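PDB 3OOX: putative 2OG-Fe(II) oxygenase family protein from Caulobacter crescentus CB15, which probably acts as an iron(II)-dependent oxygenase that splits 2-oxoglutarate with molecular oxygen, perhaps yielding ethene and, with arginine, succinate. Local coordinates for residues Gln68-Lys73 / Arg77-Phe82; Arg103-Gly108 / Ala113-Asn118; Pro107-Arg112 / Val164-Ser169; Gly232-Arg237 / Leu269-Asp274. All coordinates share one frame; numbering follows the deposited sequence. Where two conformers were deposited one is given.

Contact 4 is the buried one, chiefly Met-aromatic and without a hydrogen bond across it, where it joins helix 233-238 to the segment leaving strand 262-269. Contacts 1, 2 and 3 lie nearer the surface, are partly buried, and rely on hydrogen bonds and ordered water beside their packing. Contact 1 edges the large sheet at strand 78-80. Contacts 2 and 3 draw on the same long connection between strand 97-101 and helix 127-152, share Pro107 and Gly108, and are joined by the Arg112-Asp117 salt bridge. Arg77 NE reaches Ala116 O to tie contact 1 to contact 2, while a salt bridge from Arg110 to Asp274 leads from contact 3 to contact 4.

Contact 1 (Gln68-Lys73 / Arg77-Phe82); sequences QYAGVK and RGYIPF. With EDO (1,2-ethanediol), chain D.
Arg77 and Tyr79 carry most of this contact where the chain doubles back, Arg77 against Val72 near the bend and Tyr79 against Tyr69 and Ala70. Arginine suits its place by its two halves: the aliphatic part packs, CB 4.0 Å from Val72 CG1 with the side chains crossing at about a right angle, while the bent chain carries the charged end away, NE bonding to Ala116 O. The backbone N of Tyr79 gives a nearly straight hydrogen bond (173°) to Tyr69 O, 2.9 Å away. Next to it, Ala70 CA lies 3.4 Å from Tyr79 O in a CA-H...O contact, and a water links that oxygen to Gly71 N. With CG opposite its own N (chi1 177°), Tyr79 brings its ring edge to Ala70, Tyr79 CD2 lying 4.1 Å from Ala70 CB; a methyl suits a place so near the backbone. At Gly78 any side chain would run into Tyr69 O, so glycine fits. The loop after helix 63-66 thus flanks strand 78-80, one of the two edge strands of the large sheet, which pairs with strand 97-101; there Tyr79 OH bonds to Glu97.

Contact 2 (Arg103-Gly108 / Ala113-Asn118); sequences RDLPPG and AHMADN. With EDO (1,2-ethanediol), chain K.
Asp104 and Asn118 mark the nearest approach of two irregular backbones, their CA atoms 6.7 Å apart. At this spacing water does the bridging: one molecule donates to both Arg103 O and Ala116 O, another donates to Asp104 OD1 and accepts from Asn118 N. The side chains close the gap. Asn118 ND2 donates to Asp104 OD1 at 2.9 Å (159°), the acceptor lying near the amide plane but the donor coming from above the carboxylate, whose plane stands almost perpendicular. ND2 also donates to Gly102 O, a double task suited to an amide; an alanine here would probably leave Asp104 OD1 and Gly102 O without this shared donor. Beyond, Met115 (selenomethionine) folds back at its last torsion (chi3 55°), placing CE 3.7 Å from Arg103 CB, while its CB lies 4.0 Å from Leu105 CD1. All this belongs to the connection between strand 97-101 and helix 127-152, and Arg103 reaches that helix through a salt bridge to Asp139 while its NE bonds to Gly167 O.

Contact 3 (Pro107-Arg112 / Val164-Ser169); sequences PGHRFR and VQDGNS
A His-carboxylate hydrogen bond from His109 to Asp166 fastens the loop after strand 97-101 to a type II beta turn, Val164 to Gly167, on the way from helix 161-164 to strand 170-176. Asp166 takes the third position of that turn, with the positive phi this requires, and its side chain faces the loop. His109 NE2 donates to Asp166 OD2 over 2.8 Å (159°). The oxygen lies close to the imidazole plane, whereas the donor meets it from above the carboxylate, the two planes being 77° apart. At the other ring nitrogen, ND1 accepts the backbone N of Phe111 at 3.0 Å, again in the ring plane; gripped at both nitrogens, the imidazole has its rotation fixed. Histidine suits the place because one ring can accept at one nitrogen and donate at the other. With CG of His109 anti to its N (chi1 -161°), the ring reaches across to Asp166 and sets CE1 over one face of Phe111, 3.4 Å above that ring's plane and toward the rim. Phe111 in turn presents its edge to the turn, with CE2 3.5 Å from Asp166 O. Arg110 pairs with Asp274 and is linked to Asp166 through water: one molecule accepts from Arg110 NH1 and from Gln165 NE2, and donates to Asp166 OD2 at 2.6 Å.

Contact 4 (Gly232-Arg237 / Leu269-Asp274); sequences GDMLER and LHFASD. With EDO (1,2-ethanediol), chain G.
This is a buried, chiefly Met-aromatic contact, with no hydrogen bond across it, between the first turn of helix 233-238 and the chain just past strand 262-269. It rests on Met234 (selenomethionine), whose CB touches the Phe271 ring at CE2, 3.7 Å away; the chain, CG set beside the backbone N (chi1 -74°) and extended beyond, runs past Phe271 in the opposite sense. Two conformers are modelled; in the one described here, SE lies 5.0 Å from the centroid of Phe271 and CE ends 3.7 Å from His270 CD2, both rings being met obliquely. The unbranched selenoether (a thioether in the natural methionine) suits this slot, since it can thread between two rings without needing a polar partner; His270 ND1 is used elsewhere, bonding to Phe268 O. Phe271 also turns its edge to the helix backbone, CE2 being 4.0 Å from Met234 O. Farther along the helix, Arg237 grips an ethanediol, probably from the crystallisation liquor, NH1 to O2 at 2.9 Å and NH2 to O1 at 2.8 Å. With a leucine in place of Arg237, the diol is likely to lose both its donors from this helix, and Phe301 of helix 298-309 part of its cover. Helix 233-238 follows strand 227-231 and segment 269-274 continues strand 262-269; both strands flank strand 197-201 in the large sheet, consistent with the double-stranded beta-helix (cupin-type) core of 2-oxoglutarate oxygenases.

Contact 1 (Gln68-Lys73 / Arg77-Phe82)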
loop_
_atom_site.group_PDB
_atom_site.type_symbol
_atom_site.label_atom_id
_atom_site.label_comp_id
_atom_site.label_asym_id
_atom_site.label_seq_id
_atom_site.Cartn_x
_atom_site.Cartn_y
_atom_site.Cartn_z
ATOM N N GLN A 68 -20.558 -13.916 5.105
ATOM C CA GLN A 68 -20.124 -14.716 6.236
ATOM C C GLN A 68 -18.874 -14.110 6.848
ATOM O O GLN A 68 -18.604 -14.286 8.039
ATOM C CB GLN A 68 -19.802 -16.138 5.783
ATOM C CG GLN A 68 -21.005 -16.928 5.330
ATOM C CD GLN A 68 -20.629 -18.305 4.815
ATOM O OE1 GLN A 68 -21.111 -19.321 5.324
ATOM N NE2 GLN A 68 -19.793 -18.354 3.799
ATOM N N TYR A 69 -18.093 -13.411 6.024
ATOM C CA TYR A 69 -16.775 -12.894 6.426
ATOM C C TYR A 69 -16.792 -11.380 6.642
ATOM O O TYR A 69 -15.724 -10.766 6.803
ATOM C CB TYR A 69 -15.726 -13.284 5.386
ATOM C CG TYR A 69 -15.782 -14.764 5.074
ATOM C CD1 TYR A 69 -15.322 -15.688 6.013
ATOM C CD2 TYR A 69 -16.358 -15.236 3.907
ATOM C CE1 TYR A 69 -15.423 -17.046 5.786
ATOM C CE2 TYR A 69 -16.458 -16.613 3.658
ATOM C CZ TYR A 69 -15.994 -17.505 4.613
ATOM O OH TYR A 69 -16.068 -18.873 4.393
ATOM N N ALA A 70 -17.988 -10.810 6.655
ATOM C CA ALA A 70 -18.195 -9.372 6.898
ATOM C C ALA A 70 -18.387 -9.066 8.381
ATOM O O ALA A 70 -18.669 -9.962 9.180
ATOM C CB ALA A 70 -19.401 -8.866 6.121
ATOM N N GLY A 71 -18.274 -7.783 8.723
ATOM C CA GLY A 71 -18.469 -7.321 10.085
ATOM C C GLY A 71 -17.398 -7.782 11.048
ATOM O O GLY A 71 -17.641 -7.853 12.243
ATOM N N VAL A 72 -16.231 -8.129 10.539
ATOM C CA VAL A 72 -15.122 -8.603 11.381
ATOM C C VAL A 72 -14.225 -7.410 11.687
ATOM O O VAL A 72 -13.565 -6.864 10.810
ATOM C CB VAL A 72 -14.310 -9.751 10.717
ATOM C CG1 VAL A 72 -13.174 -10.239 11.631
ATOM C CG2 VAL A 72 -15.249 -10.897 10.356
ATOM N N LYS A 73 -14.177 -7.019 12.960
ATOM C CA LYS A 73 -13.243 -5.992 13.419
ATOM C C LYS A 73 -13.325 -4.726 12.556
ATOM O O LYS A 73 -12.317 -4.136 12.171
ATOM C CB LYS A 73 -11.806 -6.534 13.478
ATOM C CG LYS A 73 -11.637 -7.689 14.439
ATOM C CD LYS A 73 -11.658 -7.177 15.922
ATOM C CE LYS A 73 -11.594 -8.290 16.901
ATOM N NZ LYS A 73 -11.654 -7.722 18.349
ATOM N N ARG A 77 -10.324 -6.956 9.056
ATOM C CA ARG A 77 -10.023 -8.321 8.609
ATOM C C ARG A 77 -11.230 -8.822 7.858
ATOM O O ARG A 77 -12.332 -8.452 8.169
ATOM C CB ARG A 77 -9.761 -9.226 9.820
ATOM C CG ARG A 77 -8.593 -8.798 10.734
ATOM C CD ARG A 77 -7.258 -8.970 10.094
ATOM N NE ARG A 77 -6.146 -8.561 10.977
ATOM C CZ ARG A 77 -5.549 -7.370 10.952
ATOM N NH1 ARG A 77 -5.926 -6.413 10.105
ATOM N NH2 ARG A 77 -4.533 -7.106 11.781
ATOM N N GLY A 78 -11.012 -9.653 6.840
ATOM C CA GLY A 78 -12.140 -10.199 6.100
ATOM C C GLY A 78 -12.764 -9.252 5.086
ATOM O O GLY A 78 -12.083 -8.441 4.465
ATOM N N TYR A 79 -14.070 -9.404 4.901
ATOM C CA TYR A 79 -14.782 -8.850 3.759
ATOM C C TYR A 79 -15.487 -7.542 4.116
ATOM O O TYR A 79 -16.056 -7.393 5.200
ATOM C CB TYR A 79 -15.798 -9.889 3.287
ATOM C CG TYR A 79 -16.669 -9.445 2.150
ATOM C CD1 TYR A 79 -16.115 -9.169 0.914
ATOM C CD2 TYR A 79 -18.033 -9.352 2.304
ATOM C CE1 TYR A 79 -16.908 -8.775 -0.161
ATOM C CE2 TYR A 79 -18.862 -8.953 1.234
ATOM C CZ TYR A 79 -18.271 -8.650 0.015
ATOM O OH TYR A 79 -19.066 -8.262 -1.053
ATOM N N ILE A 80 -15.473 -6.588 3.169
ATOM C CA ILE A 80 -16.281 -5.385 3.257
ATOM C C ILE A 80 -17.143 -5.336 1.991
ATOM O O ILE A 80 -16.613 -5.315 0.878
ATOM C CB ILE A 80 -15.421 -4.099 3.315
ATOM C CG1 ILE A 80 -14.430 -4.148 4.495
ATOM C CG2 ILE A 80 -16.334 -2.879 3.383
ATOM C CD1 ILE A 80 -13.483 -2.932 4.567
ATOM N N PRO A 81 -18.457 -5.327 2.168
ATOM C CA PRO A 81 -19.359 -5.287 1.021
ATOM C C PRO A 81 -19.490 -3.920 0.390
ATOM O O PRO A 81 -19.005 -2.940 0.915
ATOM C CB PRO A 81 -20.696 -5.728 1.617
ATOM C CG PRO A 81 -20.665 -5.219 2.960
ATOM C CD PRO A 81 -19.225 -5.359 3.427
ATOM N N PHE A 82 -20.161 -3.889 -0.754
ATOM C CA PHE A 82 -20.548 -2.641 -1.395
ATOM C C PHE A 82 -21.291 -1.765 -0.402
ATOM O O PHE A 82 -22.063 -2.262 0.409
ATOM C CB PHE A 82 -21.420 -2.923 -2.643
ATOM C CG PHE A 82 -20.752 -3.811 -3.651
ATOM C CD1 PHE A 82 -19.602 -3.404 -4.300
ATOM C CD2 PHE A 82 -21.250 -5.076 -3.927
ATOM C CE1 PHE A 82 -18.959 -4.212 -5.216
ATOM C CE2 PHE A 82 -20.610 -5.904 -4.851
ATOM C CZ PHE A 82 -19.461 -5.465 -5.499
HETATM C C1 EDO D . -8.376 -6.383 19.290
HETATM O O1 EDO D . -9.415 -6.021 18.371
HETATM C C2 EDO D . -7.562 -7.502 18.644
HETATM O O2 EDO D . -8.351 -8.686 18.472
HETATM O O HOH W 1 -17.655 -5.677 6.743
HETATM O O HOH W 2 -15.016 -7.553 7.920
#

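Contact 2 (Arg103-Gly108 / Ala113-Asn118)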
loop_
_atom_site.group_PDB
_atom_site.type_symbol
_atom_site.label_atom_id
_atom_site.label_comp_id
_atom_site.label_asym_id
_atom_site.label_seq_id
_atom_site.Cartn_x
_atom_site.Cartn_y
_atom_site.Cartn_z
ATOM N N ARG A 103 -1.396 -9.497 9.449
ATOM C CA ARG A 103 -0.310 -10.435 9.770
ATOM C C ARG A 103 -0.830 -11.637 10.544
ATOM O O ARG A 103 -1.590 -11.461 11.478
ATOM C CB ARG A 103 0.759 -9.739 10.616
ATOM C CG ARG A 103 1.997 -10.632 10.775
ATOM C CD ARG A 103 3.202 -9.899 11.296
ATOM N NE ARG A 103 3.743 -8.963 10.298
ATOM C CZ ARG A 103 4.434 -9.261 9.218
ATOM N NH1 ARG A 103 4.794 -10.509 8.963
ATOM N NH2 ARG A 103 4.815 -8.279 8.413
ATOM N N ASP A 104 -0.361 -12.822 10.156
ATOM C CA ASP A 104 -0.578 -14.044 10.946
ATOM C C ASP A 104 0.534 -14.081 11.987
ATOM O O ASP A 104 1.714 -14.223 11.629
ATOM C CB ASP A 104 -0.452 -15.310 10.100
ATOM C CG ASP A 104 -1.707 -15.638 9.309
ATOM O OD1 ASP A 104 -2.831 -15.433 9.812
ATOM O OD2 ASP A 104 -1.552 -16.152 8.181
ATOM N N LEU A 105 0.142 -13.979 13.254
ATOM C CA LEU A 105 1.083 -13.942 14.353
ATOM C C LEU A 105 1.189 -15.330 14.942
ATOM O O LEU A 105 0.227 -16.064 14.960
ATOM C CB LEU A 105 0.603 -12.975 15.437
ATOM C CG LEU A 105 0.617 -11.493 15.035
ATOM C CD1 LEU A 105 -0.157 -10.640 16.074
ATOM C CD2 LEU A 105 2.006 -10.917 14.845
ATOM N N PRO A 106 2.366 -15.662 15.476
ATOM C CA PRO A 106 2.491 -16.938 16.143
ATOM C C PRO A 106 1.663 -16.978 17.405
ATOM O O PRO A 106 1.373 -15.903 17.978
ATOM C CB PRO A 106 3.963 -17.019 16.499
ATOM C CG PRO A 106 4.441 -15.661 16.523
ATOM C CD PRO A 106 3.605 -14.892 15.468
ATOM N N PRO A 107 1.306 -18.175 17.868
ATOM C CA PRO A 107 0.650 -18.283 19.162
ATOM C C PRO A 107 1.412 -17.548 20.253
ATOM O O PRO A 107 2.657 -17.582 20.273
ATOM C CB PRO A 107 0.636 -19.798 19.439
ATOM C CG PRO A 107 0.683 -20.405 18.058
ATOM C CD PRO A 107 1.529 -19.504 17.250
ATOM N N GLY A 108 0.672 -16.865 21.129
ATOM C CA GLY A 108 1.272 -16.166 22.250
ATOM C C GLY A 108 1.899 -14.812 21.966
ATOM O O GLY A 108 2.386 -14.152 22.884
ATOM N N ALA A 113 -3.172 -8.878 21.393
ATOM C CA ALA A 113 -4.190 -8.087 22.090
ATOM C C ALA A 113 -4.737 -6.926 21.264
ATOM O O ALA A 113 -5.857 -6.464 21.523
ATOM C CB ALA A 113 -3.649 -7.585 23.415
ATOM N N HIS A 114 -3.995 -6.451 20.254
ATOM C CA HIS A 114 -4.494 -5.350 19.425
ATOM C C HIS A 114 -4.495 -5.644 17.920
ATOM O O HIS A 114 -5.017 -4.839 17.142
ATOM C CB HIS A 114 -3.745 -4.053 19.684
ATOM C CG HIS A 114 -2.366 -4.028 19.082
ATOM N ND1 HIS A 114 -1.289 -4.643 19.700
ATOM C CD2 HIS A 114 -1.880 -3.459 17.955
ATOM C CE1 HIS A 114 -0.209 -4.464 18.962
ATOM N NE2 HIS A 114 -0.536 -3.761 17.899
HETATM N N MSE A 115 -3.961 -6.797 17.503
HETATM C CA MSE A 115 -3.968 -7.220 16.098
HETATM C C MSE A 115 -4.784 -8.477 15.945
HETATM O O MSE A 115 -4.412 -9.560 16.435
HETATM C CB MSE A 115 -2.531 -7.463 15.607
HETATM C CG MSE A 115 -1.829 -6.193 15.322
HETATM SE SE MSE A 115 0.054 -6.321 14.955
HETATM C CE MSE A 115 0.007 -7.570 13.525
ATOM N N ALA A 116 -5.949 -8.329 15.298
ATOM C CA ALA A 116 -6.886 -9.409 15.215
ATOM C C ALA A 116 -6.441 -10.533 14.285
ATOM O O ALA A 116 -5.747 -10.327 13.278
ATOM C CB ALA A 116 -8.284 -8.857 14.756
ATOM N N ASP A 117 -6.885 -11.741 14.611
ATOM C CA ASP A 117 -6.639 -12.897 13.780
ATOM C C ASP A 117 -7.268 -12.705 12.401
ATOM O O ASP A 117 -8.307 -12.048 12.264
ATOM C CB ASP A 117 -7.269 -14.170 14.368
ATOM C CG ASP A 117 -6.565 -14.679 15.618
ATOM O OD1 ASP A 117 -5.456 -14.222 15.942
ATOM O OD2 ASP A 117 -7.157 -15.572 16.286
ATOM N N ASN A 118 -6.625 -13.286 11.397
ATOM C CA ASN A 118 -7.222 -13.386 10.052
ATOM C C ASN A 118 -8.407 -14.339 10.057
ATOM O O ASN A 118 -8.476 -15.263 10.877
ATOM C CB ASN A 118 -6.215 -13.852 9.024
ATOM C CG ASN A 118 -5.294 -12.754 8.604
ATOM O OD1 ASN A 118 -5.749 -11.625 8.341
ATOM N ND2 ASN A 118 -3.966 -13.054 8.571
HETATM C C1 EDO K . -12.236 -11.939 14.823
HETATM O O1 EDO K . -13.196 -12.971 14.689
HETATM C C2 EDO K . -11.031 -12.303 13.942
HETATM O O2 EDO K . -10.075 -11.279 14.113
HETATM O O HOH W 3 -3.170 -9.491 12.756
HETATM O O HOH W 4 -4.187 -14.732 12.248
#

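Contact 3 (Pro107-Arg112 / Val164-Ser169)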
loop_
_atom_site.group_PDB
_atom_site.type_symbol
_atom_site.label_atom_id
_atom_site.label_comp_id
_atom_site.label_asym_id
_atom_site.label_seq_id
_atom_site.Cartn_x
_atom_site.Cartn_y
_atom_site.Cartn_z
ATOM N N PRO A 107 1.306 -18.175 17.868
ATOM C CA PRO A 107 0.650 -18.283 19.162
ATOM C C PRO A 107 1.412 -17.548 20.253
ATOM O O PRO A 107 2.657 -17.582 20.273
ATOM C CB PRO A 107 0.636 -19.798 19.439
ATOM C CG PRO A 107 0.683 -20.405 18.058
ATOM C CD PRO A 107 1.529 -19.504 17.250
ATOM N N GLY A 108 0.672 -16.865 21.129
ATOM C CA GLY A 108 1.272 -16.166 22.250
ATOM C C GLY A 108 1.899 -14.812 21.966
ATOM O O GLY A 108 2.386 -14.152 22.884
ATOM N N HIS A 109 1.905 -14.374 20.712
ATOM C CA HIS A 109 2.565 -13.113 20.348
ATOM C C HIS A 109 1.982 -11.927 21.145
ATOM O O HIS A 109 0.746 -11.845 21.309
ATOM C CB HIS A 109 2.423 -12.860 18.859
ATOM C CG HIS A 109 3.397 -11.883 18.326
ATOM N ND1 HIS A 109 3.316 -10.532 18.582
ATOM C CD2 HIS A 109 4.501 -12.065 17.556
ATOM C CE1 HIS A 109 4.333 -9.923 18.002
ATOM N NE2 HIS A 109 5.076 -10.837 17.376
ATOM N N ARG A 110 2.850 -11.018 21.565
ATOM C CA ARG A 110 2.493 -9.857 22.377
ATOM C C ARG A 110 1.544 -8.897 21.653
ATOM O O ARG A 110 0.863 -8.114 22.311
ATOM C CB ARG A 110 3.727 -9.082 22.819
ATOM C CG ARG A 110 4.466 -8.370 21.711
ATOM C CD ARG A 110 5.905 -7.970 22.106
ATOM N NE ARG A 110 6.546 -7.136 21.127
ATOM C CZ ARG A 110 7.114 -7.543 20.003
ATOM N NH1 ARG A 110 7.162 -8.848 19.736
ATOM N NH2 ARG A 110 7.680 -6.663 19.147
ATOM N N PHE A 111 1.521 -8.929 20.314
ATOM C CA PHE A 111 0.644 -8.032 19.546
ATOM C C PHE A 111 -0.777 -8.560 19.379
ATOM O O PHE A 111 -1.647 -7.836 18.874
ATOM C CB PHE A 111 1.202 -7.705 18.143
ATOM C CG PHE A 111 2.489 -6.927 18.114
ATOM C CD1 PHE A 111 2.994 -6.226 19.220
ATOM C CD2 PHE A 111 3.172 -6.864 16.917
ATOM C CE1 PHE A 111 4.166 -5.513 19.085
ATOM C CE2 PHE A 111 4.316 -6.177 16.777
ATOM C CZ PHE A 111 4.832 -5.484 17.853
ATOM N N ARG A 112 -1.056 -9.797 19.802
ATOM C CA ARG A 112 -2.369 -10.352 19.593
ATOM C C ARG A 112 -3.481 -9.542 20.288
ATOM O O ARG A 112 -4.617 -9.537 19.809
ATOM C CB ARG A 112 -2.419 -11.808 20.031
ATOM C CG ARG A 112 -1.705 -12.724 19.066
ATOM C CD ARG A 112 -1.685 -14.193 19.523
ATOM N NE ARG A 112 -1.523 -14.961 18.315
ATOM C CZ ARG A 112 -2.528 -15.281 17.498
ATOM N NH1 ARG A 112 -3.788 -15.029 17.847
ATOM N NH2 ARG A 112 -2.273 -15.890 16.354
ATOM N N VAL A 164 10.285 -2.966 11.075
ATOM C CA VAL A 164 9.144 -3.516 10.345
ATOM C C VAL A 164 8.881 -4.967 10.692
ATOM O O VAL A 164 7.958 -5.581 10.185
ATOM C CB VAL A 164 9.294 -3.362 8.816
ATOM C CG1 VAL A 164 9.324 -1.873 8.450
ATOM C CG2 VAL A 164 10.524 -4.124 8.269
ATOM N N GLN A 165 9.683 -5.526 11.589
ATOM C CA GLN A 165 9.454 -6.895 12.014
ATOM C C GLN A 165 8.087 -7.024 12.703
ATOM O O GLN A 165 7.764 -6.243 13.612
ATOM C CB GLN A 165 10.557 -7.314 12.985
ATOM C CG GLN A 165 10.455 -8.740 13.508
ATOM C CD GLN A 165 11.666 -9.190 14.304
ATOM O OE1 GLN A 165 12.757 -9.256 13.788
ATOM N NE2 GLN A 165 11.466 -9.492 15.555
ATOM N N ASP A 166 7.325 -8.029 12.294
ATOM C CA ASP A 166 5.965 -8.220 12.784
ATOM C C ASP A 166 5.096 -6.969 12.632
ATOM O O ASP A 166 4.123 -6.808 13.370
ATOM C CB ASP A 166 5.939 -8.751 14.234
ATOM C CG ASP A 166 6.543 -10.161 14.363
ATOM O OD1 ASP A 166 6.549 -10.850 13.351
ATOM O OD2 ASP A 166 7.020 -10.507 15.454
ATOM N N GLY A 167 5.392 -6.180 11.607
ATOM C CA GLY A 167 4.634 -4.962 11.351
ATOM C C GLY A 167 3.165 -5.242 11.064
ATOM O O GLY A 167 2.829 -6.289 10.529
ATOM N N ASN A 168 2.318 -4.264 11.375
ATOM C CA ASN A 168 0.857 -4.396 11.305
ATOM C C ASN A 168 0.393 -4.151 9.873
ATOM O O ASN A 168 -0.487 -3.329 9.613
ATOM C CB ASN A 168 0.206 -3.412 12.259
ATOM C CG ASN A 168 -1.214 -3.782 12.622
ATOM O OD1 ASN A 168 -1.806 -4.762 12.140
ATOM N ND2 ASN A 168 -1.785 -2.957 13.517
ATOM N N SER A 169 1.011 -4.870 8.948
ATOM C CA SER A 169 0.809 -4.678 7.525
ATOM C C SER A 169 -0.437 -5.369 7.028
ATOM O O SER A 169 -0.868 -6.396 7.575
ATOM C CB SER A 169 2.054 -5.129 6.739
ATOM O OG SER A 169 3.191 -4.386 7.183
HETATM O O HOH W 5 8.706 -6.566 16.185
HETATM O O HOH W 6 8.711 -9.294 17.006
#

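Contact 4 (Gly232-Arg237 / Leu269-Asp274)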
loop_
_atom_site.group_PDB
_atom_site.type_symbol
_atom_site.label_atom_id
_atom_site.label_comp_id
_atom_site.label_asym_id
_atom_site.label_seq_id
_atom_site.Cartn_x
_atom_site.Cartn_y
_atom_site.Cartn_z
ATOM N N GLY A 232 4.385 6.554 3.037
ATOM C CA GLY A 232 3.232 6.841 3.869
ATOM C C GLY A 232 3.598 7.743 5.033
ATOM O O GLY A 232 4.793 8.016 5.290
ATOM N N ASP A 233 2.580 8.147 5.783
ATOM C CA ASP A 233 2.768 9.159 6.788
ATOM C C ASP A 233 3.752 8.722 7.887
ATOM O O ASP A 233 4.421 9.608 8.439
ATOM C CB ASP A 233 1.445 9.514 7.461
ATOM C CG ASP A 233 0.494 10.261 6.554
ATOM O OD1 ASP A 233 0.890 10.716 5.452
ATOM O OD2 ASP A 233 -0.672 10.390 6.959
HETATM N N MSE A 234 3.818 7.442 8.248
HETATM C CA MSE A 234 4.753 7.010 9.302
HETATM C C MSE A 234 6.188 7.307 8.899
HETATM O O MSE A 234 6.990 7.779 9.719
HETATM C CB MSE A 234 4.615 5.508 9.601
HETATM C CG MSE A 234 3.389 5.115 10.364
HETATM SE SE MSE A 234 3.188 3.174 10.473
HETATM C CE MSE A 234 1.574 3.081 11.505
ATOM N N LEU A 235 6.539 7.034 7.637
ATOM C CA LEU A 235 7.900 7.234 7.180
ATOM C C LEU A 235 8.152 8.715 6.948
ATOM O O LEU A 235 9.255 9.227 7.222
ATOM C CB LEU A 235 8.137 6.406 5.922
ATOM C CG LEU A 235 9.506 6.451 5.270
ATOM C CD1 LEU A 235 10.636 6.173 6.272
ATOM C CD2 LEU A 235 9.597 5.442 4.107
ATOM N N GLU A 236 7.144 9.440 6.447
ATOM C CA GLU A 236 7.244 10.899 6.333
ATOM C C GLU A 236 7.600 11.493 7.696
ATOM O O GLU A 236 8.530 12.333 7.790
ATOM C CB GLU A 236 5.937 11.508 5.791
ATOM C CG GLU A 236 5.948 13.034 5.702
ATOM C CD GLU A 236 4.609 13.579 5.264
ATOM O OE1 GLU A 236 3.641 13.408 6.024
ATOM O OE2 GLU A 236 4.550 14.140 4.159
ATOM N N ARG A 237 6.919 11.043 8.752
ATOM C CA ARG A 237 7.161 11.603 10.085
ATOM C C ARG A 237 8.562 11.247 10.591
ATOM O O ARG A 237 9.289 12.122 11.109
ATOM C CB ARG A 237 6.090 11.140 11.059
ATOM C CG ARG A 237 6.340 11.569 12.497
ATOM C CD ARG A 237 5.106 11.446 13.345
ATOM N NE ARG A 237 5.436 11.750 14.740
ATOM C CZ ARG A 237 4.599 12.253 15.635
ATOM N NH1 ARG A 237 3.337 12.565 15.321
ATOM N NH2 ARG A 237 5.026 12.462 16.893
ATOM N N LEU A 269 2.482 -1.606 3.965
ATOM C CA LEU A 269 3.529 -2.008 4.870
ATOM C C LEU A 269 3.598 -1.023 6.014
ATOM O O LEU A 269 3.650 0.197 5.797
ATOM C CB LEU A 269 4.874 -2.094 4.148
ATOM C CG LEU A 269 6.005 -2.871 4.809
ATOM C CD1 LEU A 269 7.011 -3.359 3.724
ATOM C CD2 LEU A 269 6.703 -2.052 5.898
ATOM N N HIS A 270 3.531 -1.551 7.243
ATOM C CA HIS A 270 3.541 -0.770 8.476
ATOM C C HIS A 270 4.731 -1.160 9.340
ATOM O O HIS A 270 5.231 -2.294 9.278
ATOM C CB HIS A 270 2.330 -1.118 9.337
ATOM C CG HIS A 270 1.023 -0.545 8.877
ATOM N ND1 HIS A 270 0.416 -0.833 7.663
ATOM C CD2 HIS A 270 0.163 0.275 9.534
ATOM C CE1 HIS A 270 -0.765 -0.228 7.617
ATOM N NE2 HIS A 270 -0.933 0.456 8.725
ATOM N N PHE A 271 5.164 -0.202 10.165
ATOM C CA PHE A 271 6.128 -0.489 11.199
ATOM C C PHE A 271 5.484 -1.457 12.253
ATOM O O PHE A 271 4.277 -1.581 12.410
ATOM C CB PHE A 271 6.530 0.788 11.947
ATOM C CG PHE A 271 7.379 1.740 11.168
ATOM C CD1 PHE A 271 8.529 1.322 10.537
ATOM C CD2 PHE A 271 7.084 3.104 11.140
ATOM C CE1 PHE A 271 9.325 2.199 9.829
ATOM C CE2 PHE A 271 7.927 3.997 10.476
ATOM C CZ PHE A 271 9.029 3.539 9.788
ATOM N N ALA A 272 6.355 -2.110 13.018
ATOM C CA ALA A 272 5.983 -2.765 14.256
ATOM C C ALA A 272 5.224 -1.814 15.190
ATOM O O ALA A 272 5.596 -0.651 15.363
ATOM C CB ALA A 272 7.256 -3.262 14.948
ATOM N N SER A 273 4.168 -2.329 15.791
ATOM C CA SER A 273 3.278 -1.551 16.656
ATOM C C SER A 273 3.993 -0.817 17.784
ATOM O O SER A 273 3.683 0.326 18.088
ATOM C CB SER A 273 2.237 -2.458 17.277
ATOM O OG SER A 273 1.389 -2.946 16.285
ATOM N N ASP A 274 4.977 -1.491 18.372
ATOM C CA ASP A 274 5.775 -0.932 19.442
ATOM C C ASP A 274 7.035 -0.156 19.041
ATOM O O ASP A 274 7.838 0.234 19.917
ATOM C CB ASP A 274 6.114 -2.038 20.477
ATOM C CG ASP A 274 6.893 -3.224 19.895
ATOM O OD1 ASP A 274 7.217 -3.183 18.692
ATOM O OD2 ASP A 274 7.241 -4.171 20.681
HETATM C C1 EDO G . 2.318 14.312 19.116
HETATM O O1 EDO G . 3.548 13.603 18.915
HETATM C C2 EDO G . 1.589 14.502 17.791
HETATM O O2 EDO G . 1.251 13.240 17.200
#